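PDB 2GLF: probable M18-family aminopeptidase 1 from Thermotoga maritima, which probably acts as a zinc-dependent metallopeptidase that removes amino acids one by one from the N-terminal ends of peptides. Local coordinates for residues 6-11 / 431-436; 17-22 / 435-440; 157-162 / 184-189. All coordinates share one frame; numbering follows the deposited sequence.

Contact 1: 6-11 / 431-436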
loop_
_atom_site.group_PDB
_atom_site.type_symbol
_atom_site.label_atom_id
_atom_site.label_comp_id
_atom_site.label_asym_id
_atom_site.label_seq_id
_atom_site.Cartn_x
_atom_site.Cartn_y
_atom_site.Cartn_z
ATOM N N ASN A 6 7.589 -1.760 -51.456
ATOM C CA ASN A 6 6.267 -2.303 -51.194
ATOM C C ASN A 6 5.935 -3.337 -52.259
ATOM O O ASN A 6 5.892 -3.032 -53.453
ATOM C CB ASN A 6 5.204 -1.201 -51.188
ATOM C CG ASN A 6 3.846 -1.704 -50.715
ATOM O OD1 ASN A 6 3.162 -2.443 -51.424
ATOM N ND2 ASN A 6 3.459 -1.315 -49.501
ATOM N N VAL A 7 5.699 -4.566 -51.817
ATOM C CA VAL A 7 5.379 -5.642 -52.736
ATOM C C VAL A 7 4.302 -5.281 -53.761
ATOM O O VAL A 7 4.430 -5.627 -54.933
ATOM C CB VAL A 7 4.964 -6.903 -51.962
ATOM C CG1 VAL A 7 4.517 -7.988 -52.924
ATOM C CG2 VAL A 7 6.141 -7.392 -51.131
ATOM N N TRP A 8 3.253 -4.576 -53.336
ATOM C CA TRP A 8 2.178 -4.202 -54.261
ATOM C C TRP A 8 2.671 -3.415 -55.474
ATOM O O TRP A 8 2.020 -3.414 -56.520
ATOM C CB TRP A 8 1.085 -3.392 -53.546
ATOM C CG TRP A 8 0.329 -4.182 -52.514
ATOM C CD1 TRP A 8 0.504 -4.138 -51.162
ATOM C CD2 TRP A 8 -0.677 -5.177 -52.754
ATOM N NE1 TRP A 8 -0.324 -5.043 -50.544
ATOM C CE2 TRP A 8 -1.061 -5.696 -51.497
ATOM C CE3 TRP A 8 -1.287 -5.682 -53.909
ATOM C CZ2 TRP A 8 -2.032 -6.697 -51.360
ATOM C CZ3 TRP A 8 -2.250 -6.675 -53.775
ATOM C CH2 TRP A 8 -2.613 -7.173 -52.505
ATOM N N HIS A 9 3.818 -2.756 -55.338
ATOM C CA HIS A 9 4.378 -1.978 -56.438
ATOM C C HIS A 9 5.405 -2.756 -57.261
ATOM O O HIS A 9 6.050 -2.191 -58.142
ATOM C CB HIS A 9 5.036 -0.710 -55.902
ATOM C CG HIS A 9 4.069 0.286 -55.345
ATOM N ND1 HIS A 9 4.476 1.418 -54.672
ATOM C CD2 HIS A 9 2.716 0.331 -55.378
ATOM C CE1 HIS A 9 3.414 2.119 -54.313
ATOM N NE2 HIS A 9 2.335 1.480 -54.730
ATOM N N HIS A 10 5.560 -4.047 -56.979
ATOM C CA HIS A 10 6.528 -4.857 -57.706
ATOM C C HIS A 10 6.068 -6.277 -58.028
ATOM O O HIS A 10 6.854 -7.058 -58.564
ATOM C CB HIS A 10 7.834 -4.965 -56.912
ATOM C CG HIS A 10 8.466 -3.650 -56.589
ATOM N ND1 HIS A 10 8.854 -2.751 -57.558
ATOM C CD2 HIS A 10 8.804 -3.093 -55.402
ATOM C CE1 HIS A 10 9.404 -1.697 -56.983
ATOM N NE2 HIS A 10 9.386 -1.879 -55.675
ATOM N N ARG A 11 4.822 -6.634 -57.731
ATOM C CA ARG A 11 4.430 -8.005 -58.005
ATOM C C ARG A 11 3.249 -8.362 -58.889
ATOM O O ARG A 11 3.153 -9.519 -59.312
ATOM C CB ARG A 11 4.308 -8.783 -56.697
ATOM C CG ARG A 11 5.271 -9.961 -56.635
ATOM C CD ARG A 11 6.705 -9.470 -56.707
ATOM N NE ARG A 11 7.658 -10.546 -56.929
ATOM C CZ ARG A 11 8.976 -10.382 -56.916
ATOM N NH1 ARG A 11 9.491 -9.182 -56.690
ATOM N NH2 ARG A 11 9.781 -11.414 -57.136
ATOM N N SER A 431 -2.888 -10.973 -42.060
ATOM C CA SER A 431 -1.649 -11.002 -42.830
ATOM C C SER A 431 -1.903 -10.267 -44.138
ATOM O O SER A 431 -3.049 -10.022 -44.501
ATOM C CB SER A 431 -1.235 -12.441 -43.133
ATOM O OG SER A 431 -2.146 -13.048 -44.031
ATOM N N SER A 432 -0.834 -9.917 -44.843
ATOM C CA SER A 432 -0.946 -9.213 -46.116
ATOM C C SER A 432 -0.952 -10.193 -47.294
ATOM O O SER A 432 -0.217 -11.180 -47.286
ATOM C CB SER A 432 0.224 -8.240 -46.265
ATOM O OG SER A 432 0.323 -7.749 -47.586
ATOM N N LYS A 433 -1.786 -9.935 -48.298
ATOM C CA LYS A 433 -1.831 -10.801 -49.478
ATOM C C LYS A 433 -0.501 -10.695 -50.214
ATOM O O LYS A 433 0.011 -11.684 -50.735
ATOM C CB LYS A 433 -2.954 -10.385 -50.433
ATOM C CG LYS A 433 -4.337 -10.760 -49.979
ATOM C CD LYS A 433 -5.371 -10.251 -50.953
ATOM C CE LYS A 433 -6.768 -10.623 -50.499
ATOM N NZ LYS A 433 -7.794 -10.142 -51.465
ATOM N N ALA A 434 0.048 -9.484 -50.258
ATOM C CA ALA A 434 1.326 -9.250 -50.923
ATOM C C ALA A 434 2.455 -10.025 -50.236
ATOM O O ALA A 434 3.310 -10.605 -50.906
ATOM C CB ALA A 434 1.646 -7.752 -50.944
ATOM N N ASP A 435 2.458 -10.041 -48.906
ATOM C CA ASP A 435 3.503 -10.758 -48.187
ATOM C C ASP A 435 3.330 -12.261 -48.361
ATOM O O ASP A 435 4.305 -12.997 -48.550
ATOM C CB ASP A 435 3.500 -10.393 -46.697
ATOM C CG ASP A 435 3.940 -8.952 -46.441
ATOM O OD1 ASP A 435 4.767 -8.421 -47.212
ATOM O OD2 ASP A 435 3.472 -8.354 -45.453
ATOM N N LEU A 436 2.085 -12.717 -48.305
ATOM C CA LEU A 436 1.786 -14.132 -48.472
ATOM C C LEU A 436 2.501 -14.633 -49.732
ATOM O O LEU A 436 3.242 -15.622 -49.699
ATOM C CB LEU A 436 0.274 -14.314 -48.612
ATOM C CG LEU A 436 -0.403 -15.689 -48.588
ATOM C CD1 LEU A 436 -1.172 -15.872 -49.881
ATOM C CD2 LEU A 436 0.604 -16.807 -48.385
HETATM O O HOH W 1 0.077 -4.652 -47.798
#
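Ala-434, in the first turn of helix 433-449, carries its methyl group into the corner made by Val-7 and Trp-8, and this is where the contact is tightly packed. From one direction comes a branch of the valine: CG1 of Val-7, set anti to the backbone N (chi1 175°), lies 3.5 Å from CB of Ala-434. From another comes the indole, laid flat so that the same methyl sits over one face of its five-membered ring in a CH-pi contact, CB of Ala-434 being 3.5 Å from the ring centroid and 20° off the ring normal. The far rim of the indole crosses the root of the preceding side chain, CH2 of Trp-8 lying 3.8 Å from CB of Lys-433, whose ammonium group runs on to Glu-235 and Glu-17. Ser-432 holds the N-cap position of the helix, its OG accepting weak bonds from the backbone N of Ala-434 and of Asp-435, while OD1 of Asn-6 accepts from the backbone N of Trp-8 at 2.9 Å, forming an Asx turn in the loop before helix 13-29. The looser side lies at the pyrrole edge. There a water in the ring plane accepts from NE1 of Trp-8 at 2.8 Å and is hydrogen-bonded to OG of Ser-432 at 3.1 Å, bridging two groups with no hydrogen bond of their own. Putting a leucine in place of Trp-8 would probably leave the Ala-434 methyl without its aromatic face and the water without its indole donor. Further out, exposed His-9 reaches Pro-192 of a second subunit.

Contact 2: 17-22 / 435-440; sequences EAFSKE and DLFETY
An aromatic cluster of Phe-19, Phe-437 and Tyr-440 fills the crossing of helices 13-29 and 433-449, two helices from opposite ends of the chain whose segments 17-22 and 435-440 meet almost at right angles. Phe-19 is the side chain that the first helix contributes to the cluster. With CG anti to the backbone N (chi1 -167°), its ring reaches across to three residues of the second helix. Phe-437 turns an edge toward the Phe-19 face in an offset edge-to-face pair, centroids 5.6 Å apart and planes at 72°; its CD1 lies 3.7 Å from CB of Phe-19. Tyr-440 is turned quite differently, overlapping Phe-19 in an offset stack with centroids 4.9 Å apart and planes at 28°, so that CE1 of Phe-19 comes over the tyrosine face. Leu-436, one turn before Tyr-440, completes the set, both of its methyls meeting the CD2 and CE2 side of Phe-19 obliquely. Helix 248-263 lies alongside, where Arg-259 touches Phe-19 and Ser-263 bonds the Tyr-440 hydroxyl. No hydrogen bond joins the two segments directly, which suggests that the crossing is held mainly by apolar and aromatic packing.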
loop_
_atom_site.group_PDB
_atom_site.type_symbol
_atom_site.label_atom_id
_atom_site.label_comp_id
_atom_site.label_asym_id
_atom_site.label_seq_id
_atom_site.Cartn_x
_atom_site.Cartn_y
_atom_site.Cartn_z
ATOM N N GLU A 17 -3.774 -11.931 -56.042
ATOM C CA GLU A 17 -5.167 -12.310 -55.829
ATOM C C GLU A 17 -5.374 -13.803 -56.029
ATOM O O GLU A 17 -5.963 -14.484 -55.183
ATOM C CB GLU A 17 -6.080 -11.546 -56.787
ATOM C CG GLU A 17 -6.560 -10.234 -56.237
ATOM C CD GLU A 17 -7.260 -10.416 -54.912
ATOM O OE1 GLU A 17 -8.224 -11.210 -54.860
ATOM O OE2 GLU A 17 -6.843 -9.772 -53.925
ATOM N N ALA A 18 -4.889 -14.309 -57.159
ATOM C CA ALA A 18 -5.021 -15.724 -57.478
ATOM C C ALA A 18 -4.418 -16.569 -56.366
ATOM O O ALA A 18 -5.066 -17.474 -55.849
ATOM C CB ALA A 18 -4.327 -16.026 -58.796
ATOM N N PHE A 19 -3.184 -16.246 -55.990
ATOM C CA PHE A 19 -2.471 -16.981 -54.959
ATOM C C PHE A 19 -3.123 -16.900 -53.583
ATOM O O PHE A 19 -3.043 -17.852 -52.799
ATOM C CB PHE A 19 -1.026 -16.494 -54.853
ATOM C CG PHE A 19 -0.156 -17.401 -54.039
ATOM C CD1 PHE A 19 0.244 -18.634 -54.544
ATOM C CD2 PHE A 19 0.208 -17.059 -52.744
ATOM C CE1 PHE A 19 0.989 -19.516 -53.771
ATOM C CE2 PHE A 19 0.952 -17.932 -51.962
ATOM C CZ PHE A 19 1.344 -19.166 -52.475
ATOM N N SER A 20 -3.755 -15.766 -53.281
ATOM C CA SER A 20 -4.409 -15.599 -51.987
ATOM C C SER A 20 -5.693 -16.416 -51.985
ATOM O O SER A 20 -6.097 -16.966 -50.955
ATOM C CB SER A 20 -4.729 -14.126 -51.722
ATOM O OG SER A 20 -5.744 -13.656 -52.593
ATOM N N LYS A 21 -6.336 -16.497 -53.145
ATOM C CA LYS A 21 -7.558 -17.271 -53.242
ATOM C C LYS A 21 -7.244 -18.748 -53.011
ATOM O O LYS A 21 -8.027 -19.469 -52.388
ATOM C CB LYS A 21 -8.220 -17.067 -54.607
ATOM C CG LYS A 21 -9.107 -15.837 -54.667
ATOM C CD LYS A 21 -10.051 -15.889 -55.858
ATOM C CE LYS A 21 -11.211 -14.896 -55.720
ATOM N NZ LYS A 21 -10.767 -13.475 -55.671
ATOM N N GLU A 22 -6.089 -19.188 -53.501
ATOM C CA GLU A 22 -5.664 -20.570 -53.346
ATOM C C GLU A 22 -5.298 -20.854 -51.887
ATOM O O GLU A 22 -5.584 -21.936 -51.356
ATOM C CB GLU A 22 -4.477 -20.838 -54.266
ATOM C CG GLU A 22 -4.847 -20.778 -55.739
ATOM C CD GLU A 22 -3.660 -20.517 -56.646
ATOM O OE1 GLU A 22 -3.844 -20.559 -57.881
ATOM O OE2 GLU A 22 -2.548 -20.259 -56.133
ATOM N N ASP A 435 2.458 -10.041 -48.906
ATOM C CA ASP A 435 3.503 -10.758 -48.187
ATOM C C ASP A 435 3.330 -12.261 -48.361
ATOM O O ASP A 435 4.305 -12.997 -48.550
ATOM C CB ASP A 435 3.500 -10.393 -46.697
ATOM C CG ASP A 435 3.940 -8.952 -46.441
ATOM O OD1 ASP A 435 4.767 -8.421 -47.212
ATOM O OD2 ASP A 435 3.472 -8.354 -45.453
ATOM N N LEU A 436 2.085 -12.717 -48.305
ATOM C CA LEU A 436 1.786 -14.132 -48.472
ATOM C C LEU A 436 2.501 -14.633 -49.732
ATOM O O LEU A 436 3.242 -15.622 -49.699
ATOM C CB LEU A 436 0.274 -14.314 -48.612
ATOM C CG LEU A 436 -0.403 -15.689 -48.588
ATOM C CD1 LEU A 436 -1.172 -15.872 -49.881
ATOM C CD2 LEU A 436 0.604 -16.807 -48.385
ATOM N N PHE A 437 2.285 -13.920 -50.833
ATOM C CA PHE A 437 2.872 -14.251 -52.125
ATOM C C PHE A 437 4.386 -14.141 -52.117
ATOM O O PHE A 437 5.089 -15.063 -52.530
ATOM C CB PHE A 437 2.318 -13.313 -53.195
ATOM C CG PHE A 437 2.718 -13.679 -54.603
ATOM C CD1 PHE A 437 2.204 -14.824 -55.214
ATOM C CD2 PHE A 437 3.595 -12.872 -55.323
ATOM C CE1 PHE A 437 2.555 -15.159 -56.517
ATOM C CE2 PHE A 437 3.953 -13.199 -56.626
ATOM C CZ PHE A 437 3.429 -14.348 -57.225
ATOM N N GLU A 438 4.890 -13.010 -51.647
ATOM C CA GLU A 438 6.324 -12.807 -51.639
ATOM C C GLU A 438 7.068 -13.842 -50.809
ATOM O O GLU A 438 8.234 -14.142 -51.079
ATOM C CB GLU A 438 6.658 -11.405 -51.150
ATOM C CG GLU A 438 8.074 -10.986 -51.507
ATOM C CD GLU A 438 8.311 -10.944 -53.006
ATOM O OE1 GLU A 438 9.461 -10.706 -53.424
ATOM O OE2 GLU A 438 7.346 -11.142 -53.767
ATOM N N THR A 439 6.404 -14.380 -49.791
ATOM C CA THR A 439 7.029 -15.395 -48.953
ATOM C C THR A 439 7.252 -16.606 -49.840
ATOM O O THR A 439 8.343 -17.183 -49.869
ATOM C CB THR A 439 6.128 -15.775 -47.774
ATOM O OG1 THR A 439 6.076 -14.678 -46.853
ATOM C CG2 THR A 439 6.666 -17.013 -47.064
ATOM N N TYR A 440 6.203 -16.969 -50.573
ATOM C CA TYR A 440 6.238 -18.085 -51.517
ATOM C C TYR A 440 7.387 -17.909 -52.511
ATOM O O TYR A 440 8.044 -18.868 -52.895
ATOM C CB TYR A 440 4.915 -18.144 -52.285
ATOM C CG TYR A 440 5.009 -18.860 -53.608
ATOM C CD1 TYR A 440 5.183 -20.245 -53.667
ATOM C CD2 TYR A 440 4.936 -18.151 -54.803
ATOM C CE1 TYR A 440 5.281 -20.904 -54.888
ATOM C CE2 TYR A 440 5.032 -18.797 -56.027
ATOM C CZ TYR A 440 5.206 -20.171 -56.064
ATOM O OH TYR A 440 5.321 -20.802 -57.282
#

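Contact 3: 157-162 / 184-189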
loop_
_atom_site.group_PDB
_atom_site.type_symbol
_atom_site.label_atom_id
_atom_site.label_comp_id
_atom_site.label_asym_id
_atom_site.label_seq_id
_atom_site.Cartn_x
_atom_site.Cartn_y
_atom_site.Cartn_z
ATOM N N PRO A 157 -24.860 -27.087 -36.120
ATOM C CA PRO A 157 -24.684 -25.962 -35.199
ATOM C C PRO A 157 -23.236 -25.607 -34.879
ATOM O O PRO A 157 -22.302 -26.193 -35.416
ATOM C CB PRO A 157 -25.430 -26.436 -33.957
ATOM C CG PRO A 157 -25.073 -27.887 -33.928
ATOM C CD PRO A 157 -25.270 -28.298 -35.381
ATOM N N VAL A 158 -23.073 -24.623 -34.004
ATOM C CA VAL A 158 -21.757 -24.201 -33.555
ATOM C C VAL A 158 -21.834 -24.194 -32.034
ATOM O O VAL A 158 -22.885 -24.491 -31.462
ATOM C CB VAL A 158 -21.398 -22.779 -34.053
ATOM C CG1 VAL A 158 -21.416 -22.738 -35.568
ATOM C CG2 VAL A 158 -22.354 -21.762 -33.465
ATOM N N PHE A 159 -20.735 -23.865 -31.370
ATOM C CA PHE A 159 -20.756 -23.821 -29.917
ATOM C C PHE A 159 -20.279 -22.471 -29.402
ATOM O O PHE A 159 -19.891 -21.607 -30.184
ATOM C CB PHE A 159 -19.902 -24.953 -29.356
ATOM C CG PHE A 159 -20.299 -26.294 -29.873
ATOM C CD1 PHE A 159 -19.897 -26.710 -31.137
ATOM C CD2 PHE A 159 -21.140 -27.116 -29.129
ATOM C CE1 PHE A 159 -20.326 -27.922 -31.653
ATOM C CE2 PHE A 159 -21.579 -28.337 -29.642
ATOM C CZ PHE A 159 -21.172 -28.737 -30.904
ATOM N N THR A 160 -20.330 -22.281 -28.088
ATOM C CA THR A 160 -19.895 -21.022 -27.505
ATOM C C THR A 160 -19.570 -21.152 -26.037
ATOM O O THR A 160 -19.947 -22.121 -25.372
ATOM C CB THR A 160 -20.977 -19.934 -27.570
ATOM O OG1 THR A 160 -21.841 -20.176 -28.681
ATOM C CG2 THR A 160 -20.340 -18.566 -27.719
ATOM N N ILE A 161 -18.858 -20.143 -25.553
ATOM C CA ILE A 161 -18.506 -20.021 -24.158
ATOM C C ILE A 161 -18.998 -18.597 -23.946
ATOM O O ILE A 161 -18.266 -17.642 -24.173
ATOM C CB ILE A 161 -16.985 -20.105 -23.937
ATOM C CG1 ILE A 161 -16.443 -21.410 -24.529
ATOM C CG2 ILE A 161 -16.674 -20.043 -22.449
ATOM C CD1 ILE A 161 -14.933 -21.524 -24.494
ATOM N N PRO A 162 -20.275 -18.443 -23.554
ATOM C CA PRO A 162 -20.899 -17.134 -23.313
ATOM C C PRO A 162 -20.262 -16.345 -22.173
ATOM O O PRO A 162 -20.227 -16.811 -21.039
ATOM C CB PRO A 162 -22.352 -17.497 -23.017
ATOM C CG PRO A 162 -22.221 -18.853 -22.350
ATOM C CD PRO A 162 -21.201 -19.541 -23.219
ATOM N N LEU A 184 -13.551 -22.084 -19.414
ATOM C CA LEU A 184 -13.706 -22.114 -20.866
ATOM C C LEU A 184 -14.429 -23.410 -21.222
ATOM O O LEU A 184 -13.816 -24.384 -21.655
ATOM C CB LEU A 184 -12.333 -22.048 -21.547
ATOM C CG LEU A 184 -11.568 -20.764 -21.197
ATOM C CD1 LEU A 184 -10.138 -20.815 -21.711
ATOM C CD2 LEU A 184 -12.312 -19.576 -21.787
HETATM N N MSE A 185 -15.743 -23.413 -21.020
HETATM C CA MSE A 185 -16.560 -24.584 -21.300
HETATM C C MSE A 185 -17.648 -24.242 -22.308
HETATM O O MSE A 185 -18.374 -23.266 -22.127
HETATM C CB MSE A 185 -17.208 -25.069 -20.009
HETATM C CG MSE A 185 -16.403 -24.716 -18.773
HETATM SE SE MSE A 185 -17.074 -25.512 -17.144
HETATM C CE MSE A 185 -18.551 -24.312 -16.797
ATOM N N LEU A 186 -17.768 -25.028 -23.371
ATOM C CA LEU A 186 -18.816 -24.750 -24.345
ATOM C C LEU A 186 -20.105 -25.410 -23.887
ATOM O O LEU A 186 -20.087 -26.429 -23.186
ATOM C CB LEU A 186 -18.452 -25.256 -25.753
ATOM C CG LEU A 186 -17.157 -26.022 -26.011
ATOM C CD1 LEU A 186 -17.118 -26.446 -27.465
ATOM C CD2 LEU A 186 -15.956 -25.162 -25.670
ATOM N N ILE A 187 -21.226 -24.814 -24.276
ATOM C CA ILE A 187 -22.530 -25.346 -23.920
ATOM C C ILE A 187 -22.840 -26.564 -24.793
ATOM O O ILE A 187 -22.880 -26.471 -26.018
ATOM C CB ILE A 187 -23.617 -24.272 -24.103
ATOM C CG1 ILE A 187 -23.288 -23.062 -23.223
ATOM C CG2 ILE A 187 -24.976 -24.839 -23.740
ATOM C CD1 ILE A 187 -24.303 -21.947 -23.286
ATOM N N ALA A 188 -23.037 -27.714 -24.160
ATOM C CA ALA A 188 -23.337 -28.931 -24.895
ATOM C C ALA A 188 -24.823 -29.017 -25.215
ATOM O O ALA A 188 -25.213 -29.527 -26.262
ATOM C CB ALA A 188 -22.908 -30.142 -24.088
ATOM N N GLY A 189 -25.654 -28.517 -24.305
ATOM C CA GLY A 189 -27.084 -28.557 -24.525
ATOM C C GLY A 189 -27.863 -27.996 -23.359
ATOM O O GLY A 189 -27.291 -27.701 -22.310
HETATM O O HOH W 2 -22.017 -24.296 -26.767
#
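Phe-159, Ile-161 and Pro-162 lean on Leu-184, Leu-186 and Ile-187 where a loop crosses strand 185-189, within this chain the outermost strand of a six-stranded antiparallel sheet; the strand ends in a classic beta bulge, Ala-188 and Gly-189 both facing Ala-112. The end-to-end directions of residues 159-162 and 184-187 lie 116° apart. Phe-159 meets Leu-186 through its root, CB lying 3.7 Å from CD1 of Leu-186, while its ring, with CG beside the backbone N (chi1 -55°), presents an edge to the strand: CD2 of Phe-159 is 3.6 Å from the Ile-187 carbonyl O, which lies near the ring plane. Ile-161 works along the strand in the other direction, its CG1 passing Leu-186 CD2 at 4.0 Å and its terminal CD1 reaching the backbone and CB of Leu-184. Pro-162 then lays its ring obliquely across the end of Ile-187, CG to CD1 3.8 Å. Thr-160, between Phe-159 and Ile-161, points its CB away from the strand and packs on Ile-430 of a second subunit, as Ile-187 does on that subunit's Leu-422; this buried corner thus also belongs to the interface of the twelve-chain assembly. The Thr-160 backbone supplies the polar link: Ile-187 N donates to Thr-160 O at 3.2 Å, nearly in line with the carbonyl bond, and a water that accepts from Thr-160 N at 2.9 Å donates to Ile-187 O.

How the contacts relate
Followed from the N terminus, the chain shows how early and late segments can be joined around a distant excursion. Residues 6-11 and then helix 13-29 both wait for helix 433-449, so contacts 1 and 2 close loops of some four hundred residues. Both loops end on the same stretch at the start of that helix; they share Asp-435 and Leu-436, and Arg-11 of contact 1 packs on Phe-437 of contact 2. Contact 3 is nested inside both, joining the loop after strand 145-150 to strand 185-189. Its nearest atoms stay about 23 Å from contact 1 and about 22 Å from contact 2, although contacts 1 and 3 both touch a second subunit.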